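PDB 3LQK: dipicolinate synthase subunit B from Bacillus halodurans, which probably contributes to the synthesis of dipicolinate, the spore-core compound of bacilli, as a subunit with the flavoprotein-family fold. Local coordinates for residues A[12-17]-A[26-31]; A[154-159]-A[173-178]. All coordinates share one frame; numbering follows the deposited sequence.

Interaction 1. Residues A[12-17]-A[26-31]; sequences FGLTGS and PQMERL. With PO4 (phosphate ion), chain B.
Phe12, on strand 9-13, lays its ring against the side of helix 25-33, where Met28 (a selenomethionine) covers one face and Leu31 lies at the edge. Met28 can be followed from root to tip. Its CB sits 3.8 Å from Phe12 CE1, above the plane and offset toward the rim; CG stays alongside Phe12 CD1. With CG anti to the backbone N (chi1 -173°) and chi2 extended as well, the chain carries SE out above the face, 5.3 Å from the centroid of the Phe12 ring, a Met-aromatic contact at a distance. The bend at chi3 (-66°) then brings the terminal CE back over the same ring as a CH-pi donor, 4.1 Å from the centroid and 28° off the normal; CE also touches Leu14 CD1 at 4.1 Å. Leu31 CD1 comes near the ring plane, 3.9 Å from Phe12 CD1, while Phe12 CE1 reaches the helix backbone, 3.6 Å from Met28 CA. Shrinking Phe12 to an alanine is likely to leave Met28 CE and Leu31 CD1 without the ring they pack on and open a gap between strand and helix. Val38 of the next strand, 37-41, packs on Phe12, Met28 and Leu31. Farther along the loop, Gly16 N gives a hydrogen bond of 2.9 Å to O3 of a phosphate ion, probably from the crystallisation liquor, which Ser99 and Asn98 also bind. The strand-helix contact itself is wholly apolar and buried, so shape and dispersion between the ring, the leucine methyls and CE hold this beta-alpha-beta unit together here.

Interaction 2. Residues A[154-159]-A[173-178]; sequences FIPFGQ and MEALPE
Strand 152-159 is interrupted at Ile155 and Pro156, and at this break the two residues meet the 3-10 turn 173-175 that leads into helix 176-184. Ile155 carries most of the contact, with its two branches sent to different partners. Its CG1 is anti to the carbonyl carbon (chi1 -59°) and extends to CD1, whose methyl lies 3.7 Å from Leu176 CD1 and 3.9 Å from Leu176 CG. The same methyl meets Met173, a selenomethionine, with SE 4.0 Å from Ile155 CD1; the Met173 chain folds back at chi2 (-49°) to bring the selenium there. The other branch, CG2, rests 4.1 Å from Ala175 CB. Pro156 adds CD, 3.9 Å from Ala175 CB, with CG next to it, so that this one methyl rests against both neighbours. Ala175 occupies the N-cap position, and its small side chain faces the strand break closely. The turn before it is closed by the backbone bond from Leu176 N to Met173 O, 3.0 Å long, which brings Met173 and Leu176 together around Ile155 CD1. Beyond this pair of segments, Val127 of strand 126-132 touches Ile155, and Leu31 of helix 25-33 touches Leu176. The backbone of Pro156 is hydrogen-bonded to Arg172, just ahead of the turn, as the antiparallel strand 169-171 runs beside strand 152-159. The 3-10 turn and Leu176, the first residue of the helix, thus pack against the strand break, consistent with the mainly parallel, Rossmann-like alpha/beta sheet of the flavoprotein family, on whose faces helices pack.

Overall arrangement
Interaction 1 is complete by residue 31, long before interaction 2 begins at residue 154; their centres lie about 13 Å apart. Both reach the same mixed sheet, the first through strand 9-13 and the second through strand 152-159, with strands 89-95 and 126-132 between them in the pairing order. Helix 25-33 touches the 3-10 turn 173-175 and the helix after it: Arg30 NH1 probably donates a hydrogen bond to Glu174 O, 2.9 Å away, and Gln27 and Arg30 pack on Pro177. Leu176 of interaction 2 also touches Phe12 of interaction 1. The late helix thus packs beside the first one, tying the C-terminal part of the chain to its opening beta-alpha-beta unit.

Interaction 1. Residues A[12-17]-A[26-31]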
ATOM      1  N   PHE A  12      15.888  -1.552 -24.933  1.00 11.83           N
ATOM      2  CA  PHE A  12      16.784  -0.789 -24.016  1.00 12.67           C
ATOM      3  C   PHE A  12      16.233   0.624 -23.898  1.00 13.24           C
ATOM      4  O   PHE A  12      16.435   1.485 -24.749  1.00 13.09           O
ATOM      5  CB  PHE A  12      18.212  -0.796 -24.560  1.00 12.50           C
ATOM      6  CG  PHE A  12      19.275  -0.580 -23.528  1.00 14.28           C
ATOM      7  CD1 PHE A  12      20.292  -1.495 -23.391  1.00 13.03           C
ATOM      8  CD2 PHE A  12      19.292   0.574 -22.733  1.00 14.15           C
ATOM      9  CE1 PHE A  12      21.302  -1.302 -22.453  1.00 12.92           C
ATOM     10  CE2 PHE A  12      20.275   0.769 -21.762  1.00 14.95           C
ATOM     11  CZ  PHE A  12      21.287  -0.159 -21.634  1.00 14.93           C
ATOM     12  N   GLY A  13      15.476   0.831 -22.850  1.00 13.88           N
ATOM     13  CA  GLY A  13      14.932   2.134 -22.526  1.00 14.32           C
ATOM     14  C   GLY A  13      15.748   2.947 -21.560  1.00 13.86           C
ATOM     15  O   GLY A  13      16.281   2.454 -20.561  1.00 14.89           O
ATOM     16  N   LEU A  14      15.825   4.225 -21.879  1.00 14.29           N
ATOM     17  CA  LEU A  14      16.600   5.220 -21.154  1.00 13.71           C
ATOM     18  C   LEU A  14      15.651   6.210 -20.558  1.00 13.59           C
ATOM     19  O   LEU A  14      14.751   6.771 -21.249  1.00 10.73           O
ATOM     20  CB  LEU A  14      17.529   5.903 -22.134  1.00 13.85           C
ATOM     21  CG  LEU A  14      18.368   4.919 -22.981  1.00 16.32           C
ATOM     22  CD1 LEU A  14      18.893   5.558 -24.286  1.00 21.06           C
ATOM     23  CD2 LEU A  14      19.537   4.460 -22.150  1.00 18.70           C
ATOM     24  N   THR A  15      15.808   6.447 -19.273  1.00 15.21           N
ATOM     25  CA  THR A  15      15.010   7.511 -18.664  1.00 16.43           C
ATOM     26  C   THR A  15      15.890   8.627 -18.064  1.00 17.89           C
ATOM     27  O   THR A  15      17.033   8.390 -17.730  1.00 17.87           O
ATOM     28  CB  THR A  15      14.058   6.941 -17.559  1.00 16.53           C
ATOM     29  OG1 THR A  15      14.821   6.502 -16.424  1.00 13.96           O
ATOM     30  CG2 THR A  15      13.185   5.794 -18.086  1.00 13.96           C
ATOM     31  N   GLY A  16      15.309   9.796 -17.822  1.00 20.09           N
ATOM     32  CA  GLY A  16      15.992  10.850 -17.053  1.00 23.17           C
ATOM     33  C   GLY A  16      16.793  11.756 -17.977  1.00 26.04           C
ATOM     34  O   GLY A  16      16.577  11.713 -19.175  1.00 26.11           O
ATOM     35  N   SER A  17      17.743  12.536 -17.438  1.00 29.69           N
ATOM     36  CA  SER A  17      18.571  13.469 -18.270  1.00 31.52           C
ATOM     37  C   SER A  17      19.491  12.762 -19.311  1.00 33.18           C
ATOM     38  O   SER A  17      20.193  11.770 -18.992  1.00 30.98           O
ATOM     39  CB  SER A  17      19.427  14.382 -17.386  1.00 31.79           C
ATOM     40  OG  SER A  17      20.341  15.144 -18.180  1.00 32.78           O
ATOM     41  N   PRO A  26      27.670   2.127 -23.137  1.00 14.28           N
ATOM     42  CA  PRO A  26      28.647   1.046 -23.289  1.00 14.80           C
ATOM     43  C   PRO A  26      28.018  -0.337 -23.028  1.00 15.28           C
ATOM     44  O   PRO A  26      28.480  -1.361 -23.609  1.00 15.04           O
ATOM     45  CB  PRO A  26      29.719   1.384 -22.247  1.00 14.98           C
ATOM     46  CG  PRO A  26      29.598   2.897 -22.057  1.00 13.46           C
ATOM     47  CD  PRO A  26      28.129   3.161 -22.203  1.00 14.18           C
ATOM     48  N   GLN A  27      26.987  -0.386 -22.178  1.00 14.30           N
ATOM     49  CA  GLN A  27      26.319  -1.681 -21.928  1.00 13.99           C
ATOM     50  C   GLN A  27      25.394  -2.043 -23.083  1.00 14.47           C
ATOM     51  O   GLN A  27      25.281  -3.232 -23.457  1.00 13.57           O
ATOM     52  CB  GLN A  27      25.554  -1.666 -20.617  1.00 13.49           C
ATOM     53  CG  GLN A  27      26.413  -1.400 -19.412  1.00 11.84           C
ATOM     54  CD  GLN A  27      27.636  -2.287 -19.383  1.00 14.72           C
ATOM     55  OE1 GLN A  27      27.574  -3.502 -19.662  1.00 15.63           O
ATOM     56  NE2 GLN A  27      28.764  -1.690 -19.076  1.00 13.16           N
HETATM   57  N   MSE A  28      24.764  -1.022 -23.678  1.00 13.34           N
HETATM   58  CA  MSE A  28      23.987  -1.265 -24.902  1.00 14.19           C
HETATM   59  C   MSE A  28      24.896  -1.857 -26.004  1.00 14.81           C
HETATM   60  O   MSE A  28      24.528  -2.782 -26.732  1.00 14.74           O
HETATM   61  CB  MSE A  28      23.339   0.040 -25.377  1.00 14.17           C
HETATM   62  CG  MSE A  28      22.394  -0.158 -26.511  1.00 18.02           C
HETATM   63 SE   MSE A  28      21.699   1.471 -27.317  1.00 21.36          SE
HETATM   64  CE  MSE A  28      20.659   2.126 -25.798  1.00 13.28           C
ATOM     65  N   GLU A  29      26.086  -1.291 -26.115  1.00 15.62           N
ATOM     66  CA  GLU A  29      27.054  -1.740 -27.078  1.00 16.80           C
ATOM     67  C   GLU A  29      27.512  -3.200 -26.811  1.00 16.25           C
ATOM     68  O   GLU A  29      27.557  -4.011 -27.748  1.00 15.91           O
ATOM     69  CB  GLU A  29      28.232  -0.745 -27.139  1.00 17.71           C
ATOM     70  CG  GLU A  29      29.505  -1.368 -27.798  1.00 21.64           C
ATOM     71  CD  GLU A  29      29.390  -1.565 -29.306  1.00 28.59           C
ATOM     72  OE1 GLU A  29      28.453  -0.974 -29.895  1.00 29.19           O
ATOM     73  OE2 GLU A  29      30.278  -2.288 -29.911  1.00 33.35           O
ATOM     74  N   ARG A  30      27.779  -3.562 -25.557  1.00 15.46           N
ATOM     75  CA  ARG A  30      28.078  -4.964 -25.229  1.00 15.70           C
ATOM     76  C   ARG A  30      26.976  -5.935 -25.622  1.00 15.29           C
ATOM     77  O   ARG A  30      27.255  -7.054 -26.044  1.00 15.01           O
ATOM     78  CB  ARG A  30      28.261  -5.200 -23.730  1.00 15.80           C
ATOM     79  CG  ARG A  30      29.614  -5.125 -23.234  1.00 19.87           C
ATOM     80  CD  ARG A  30      29.617  -5.099 -21.705  1.00 19.19           C
ATOM     81  NE  ARG A  30      29.816  -6.426 -21.115  1.00 17.01           N
ATOM     82  CZ  ARG A  30      29.634  -6.705 -19.830  1.00 16.56           C
ATOM     83  NH1 ARG A  30      29.190  -5.757 -18.976  1.00 15.44           N
ATOM     84  NH2 ARG A  30      29.918  -7.914 -19.404  1.00 17.47           N
ATOM     85  N   LEU A  31      25.723  -5.568 -25.403  1.00 14.18           N
ATOM     86  CA  LEU A  31      24.653  -6.483 -25.792  1.00 14.07           C
ATOM     87  C   LEU A  31      24.703  -6.733 -27.294  1.00 14.47           C
ATOM     88  O   LEU A  31      24.542  -7.851 -27.705  1.00 13.61           O
ATOM     89  CB  LEU A  31      23.274  -5.952 -25.395  1.00 13.58           C
ATOM     90  CG  LEU A  31      22.954  -5.703 -23.932  1.00 13.82           C
ATOM     91  CD1 LEU A  31      21.465  -5.227 -23.800  1.00 12.78           C
ATOM     92  CD2 LEU A  31      23.256  -7.015 -23.191  1.00 17.12           C
TER
HETATM   93  P   PO4 B 200      11.778  10.821 -16.104  1.00 63.68           P
HETATM   94  O1  PO4 B 200      12.788  11.484 -15.175  1.00 63.47           O
HETATM   95  O2  PO4 B 200      10.773  11.826 -16.643  1.00 66.75           O
HETATM   96  O3  PO4 B 200      12.439  10.198 -17.325  1.00 64.99           O
HETATM   97  O4  PO4 B 200      11.016   9.764 -15.348  1.00 65.46           O

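Interaction 2. Residues A[154-159]-A[173-178]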
ATOM      1  N   PHE A 154      16.222  -6.881 -11.094  1.00  9.88           N
ATOM      2  CA  PHE A 154      17.067  -5.714 -10.828  1.00 10.31           C
ATOM      3  C   PHE A 154      18.557  -5.964 -11.096  1.00 10.27           C
ATOM      4  O   PHE A 154      19.109  -7.007 -10.693  1.00 10.84           O
ATOM      5  CB  PHE A 154      16.872  -5.253  -9.370  1.00 10.46           C
ATOM      6  CG  PHE A 154      15.641  -4.408  -9.143  1.00  9.24           C
ATOM      7  CD1 PHE A 154      14.375  -4.957  -9.221  1.00 12.07           C
ATOM      8  CD2 PHE A 154      15.751  -3.039  -8.884  1.00 14.96           C
ATOM      9  CE1 PHE A 154      13.256  -4.197  -9.034  1.00 12.94           C
ATOM     10  CE2 PHE A 154      14.608  -2.245  -8.729  1.00 13.79           C
ATOM     11  CZ  PHE A 154      13.372  -2.827  -8.772  1.00 14.08           C
ATOM     12  N   ILE A 155      19.190  -5.055 -11.853  1.00  9.71           N
ATOM     13  CA  ILE A 155      20.612  -5.035 -11.992  1.00  9.11           C
ATOM     14  C   ILE A 155      21.113  -4.757 -10.558  1.00 10.12           C
ATOM     15  O   ILE A 155      20.572  -3.907  -9.857  1.00 10.53           O
ATOM     16  CB  ILE A 155      21.099  -3.922 -12.902  1.00  9.89           C
ATOM     17  CG1 ILE A 155      20.513  -4.031 -14.330  1.00 10.14           C
ATOM     18  CG2 ILE A 155      22.656  -3.856 -12.930  1.00  8.58           C
ATOM     19  CD1 ILE A 155      20.812  -2.771 -15.204  1.00 12.03           C
ATOM     20  N   PRO A 156      22.108  -5.505 -10.106  1.00  9.30           N
ATOM     21  CA  PRO A 156      22.546  -5.365  -8.743  1.00  9.73           C
ATOM     22  C   PRO A 156      22.854  -3.929  -8.423  1.00  9.19           C
ATOM     23  O   PRO A 156      23.387  -3.182  -9.284  1.00  9.37           O
ATOM     24  CB  PRO A 156      23.839  -6.221  -8.716  1.00 10.24           C
ATOM     25  CG  PRO A 156      23.522  -7.310  -9.591  1.00 11.44           C
ATOM     26  CD  PRO A 156      22.685  -6.709 -10.730  1.00  9.49           C
ATOM     27  N   PHE A 157      22.538  -3.525  -7.208  1.00  9.93           N
ATOM     28  CA  PHE A 157      22.615  -2.111  -6.830  1.00 10.09           C
ATOM     29  C   PHE A 157      23.109  -1.911  -5.347  1.00 11.38           C
ATOM     30  O   PHE A 157      23.212  -2.861  -4.541  1.00 11.51           O
ATOM     31  CB  PHE A 157      21.252  -1.458  -7.056  1.00 10.46           C
ATOM     32  CG  PHE A 157      20.121  -2.079  -6.206  1.00 11.26           C
ATOM     33  CD1 PHE A 157      19.909  -1.685  -4.893  1.00 10.42           C
ATOM     34  CD2 PHE A 157      19.296  -3.042  -6.731  1.00 10.75           C
ATOM     35  CE1 PHE A 157      18.898  -2.260  -4.126  1.00 12.58           C
ATOM     36  CE2 PHE A 157      18.264  -3.574  -5.962  1.00 14.55           C
ATOM     37  CZ  PHE A 157      18.089  -3.197  -4.668  1.00 12.19           C
ATOM     38  N   GLY A 158      23.331  -0.662  -4.985  1.00 10.90           N
ATOM     39  CA  GLY A 158      23.890  -0.336  -3.684  1.00 11.52           C
ATOM     40  C   GLY A 158      23.870   1.148  -3.471  1.00 10.69           C
ATOM     41  O   GLY A 158      23.494   1.895  -4.376  1.00 10.99           O
ATOM     42  N   GLN A 159      24.296   1.581  -2.289  1.00 11.48           N
ATOM     43  CA  GLN A 159      24.337   2.991  -1.987  1.00 12.60           C
ATOM     44  C   GLN A 159      25.558   3.604  -2.648  1.00 14.25           C
ATOM     45  O   GLN A 159      26.690   3.162  -2.413  1.00 14.42           O
ATOM     46  CB  GLN A 159      24.445   3.235  -0.523  1.00 13.11           C
ATOM     47  CG  GLN A 159      23.219   2.879   0.287  1.00 13.20           C
ATOM     48  CD  GLN A 159      23.453   3.161   1.779  1.00 13.15           C
ATOM     49  OE1 GLN A 159      24.072   2.366   2.507  1.00 10.68           O
ATOM     50  NE2 GLN A 159      22.931   4.298   2.236  1.00  7.33           N
HETATM   51  N   MSE A 173      26.067  -0.856 -13.480  1.00 10.76           N
HETATM   52  CA  MSE A 173      25.637  -1.045 -14.861  1.00 13.34           C
HETATM   53  C   MSE A 173      26.436  -2.121 -15.576  1.00 12.95           C
HETATM   54  O   MSE A 173      25.909  -2.752 -16.500  1.00 12.83           O
HETATM   55  CB  MSE A 173      25.747   0.260 -15.641  1.00 13.34           C
HETATM   56  CG  MSE A 173      24.751   1.380 -15.165  1.00 16.57           C
HETATM   57 SE   MSE A 173      22.895   0.666 -15.010  0.75 15.50          SE
HETATM   58  CE  MSE A 173      22.142   2.278 -14.254  1.00 16.18           C
ATOM     59  N   GLU A 174      27.680  -2.321 -15.156  1.00 13.48           N
ATOM     60  CA  GLU A 174      28.480  -3.437 -15.699  1.00 15.48           C
ATOM     61  C   GLU A 174      27.875  -4.799 -15.524  1.00 12.88           C
ATOM     62  O   GLU A 174      28.231  -5.712 -16.288  1.00 12.44           O
ATOM     63  CB  GLU A 174      29.864  -3.561 -15.024  1.00 17.49           C
ATOM     64  CG  GLU A 174      30.749  -2.452 -15.307  1.00 27.57           C
ATOM     65  CD  GLU A 174      32.132  -2.544 -14.559  1.00 38.66           C
ATOM     66  OE1 GLU A 174      32.336  -3.412 -13.645  1.00 44.41           O
ATOM     67  OE2 GLU A 174      33.009  -1.705 -14.896  1.00 43.20           O
ATOM     68  N   ALA A 175      27.036  -4.981 -14.506  1.00 12.32           N
ATOM     69  CA  ALA A 175      26.304  -6.237 -14.301  1.00 12.60           C
ATOM     70  C   ALA A 175      25.076  -6.419 -15.190  1.00 12.48           C
ATOM     71  O   ALA A 175      24.349  -7.387 -15.072  1.00 12.93           O
ATOM     72  CB  ALA A 175      25.912  -6.412 -12.813  1.00 12.00           C
ATOM     73  N   LEU A 176      24.846  -5.534 -16.119  1.00 13.08           N
ATOM     74  CA  LEU A 176      23.583  -5.620 -16.901  1.00 14.85           C
ATOM     75  C   LEU A 176      23.433  -6.916 -17.715  1.00 15.81           C
ATOM     76  O   LEU A 176      22.424  -7.635 -17.556  1.00 15.99           O
ATOM     77  CB  LEU A 176      23.419  -4.350 -17.723  1.00 16.25           C
ATOM     78  CG  LEU A 176      22.239  -4.056 -18.646  1.00 20.14           C
ATOM     79  CD1 LEU A 176      22.011  -2.497 -18.696  1.00 23.39           C
ATOM     80  CD2 LEU A 176      22.518  -4.560 -20.021  1.00 18.43           C
ATOM     81  N   PRO A 177      24.490  -7.335 -18.460  1.00 14.76           N
ATOM     82  CA  PRO A 177      24.317  -8.543 -19.238  1.00 14.49           C
ATOM     83  C   PRO A 177      24.077  -9.775 -18.450  1.00 13.75           C
ATOM     84  O   PRO A 177      23.277 -10.600 -18.816  1.00 13.83           O
ATOM     85  CB  PRO A 177      25.642  -8.668 -20.007  1.00 15.50           C
ATOM     86  CG  PRO A 177      26.071  -7.242 -20.174  1.00 15.69           C
ATOM     87  CD  PRO A 177      25.741  -6.666 -18.785  1.00 14.49           C
ATOM     88  N   GLU A 178      24.793  -9.916 -17.372  1.00 13.40           N
ATOM     89  CA  GLU A 178      24.577 -11.022 -16.461  1.00 13.67           C
ATOM     90  C   GLU A 178      23.149 -11.024 -15.905  1.00 11.57           C
ATOM     91  O   GLU A 178      22.547 -12.087 -15.777  1.00 12.24           O
ATOM     92  CB  GLU A 178      25.557 -10.907 -15.279  1.00 14.40           C
ATOM     93  CG  GLU A 178      27.015 -11.155 -15.623  1.00 20.55           C
ATOM     94  CD  GLU A 178      27.837  -9.926 -16.205  1.00 25.51           C
ATOM     95  OE1 GLU A 178      27.265  -8.834 -16.484  1.00 20.25           O
ATOM     96  OE2 GLU A 178      29.098 -10.117 -16.426  1.00 32.14           O
TER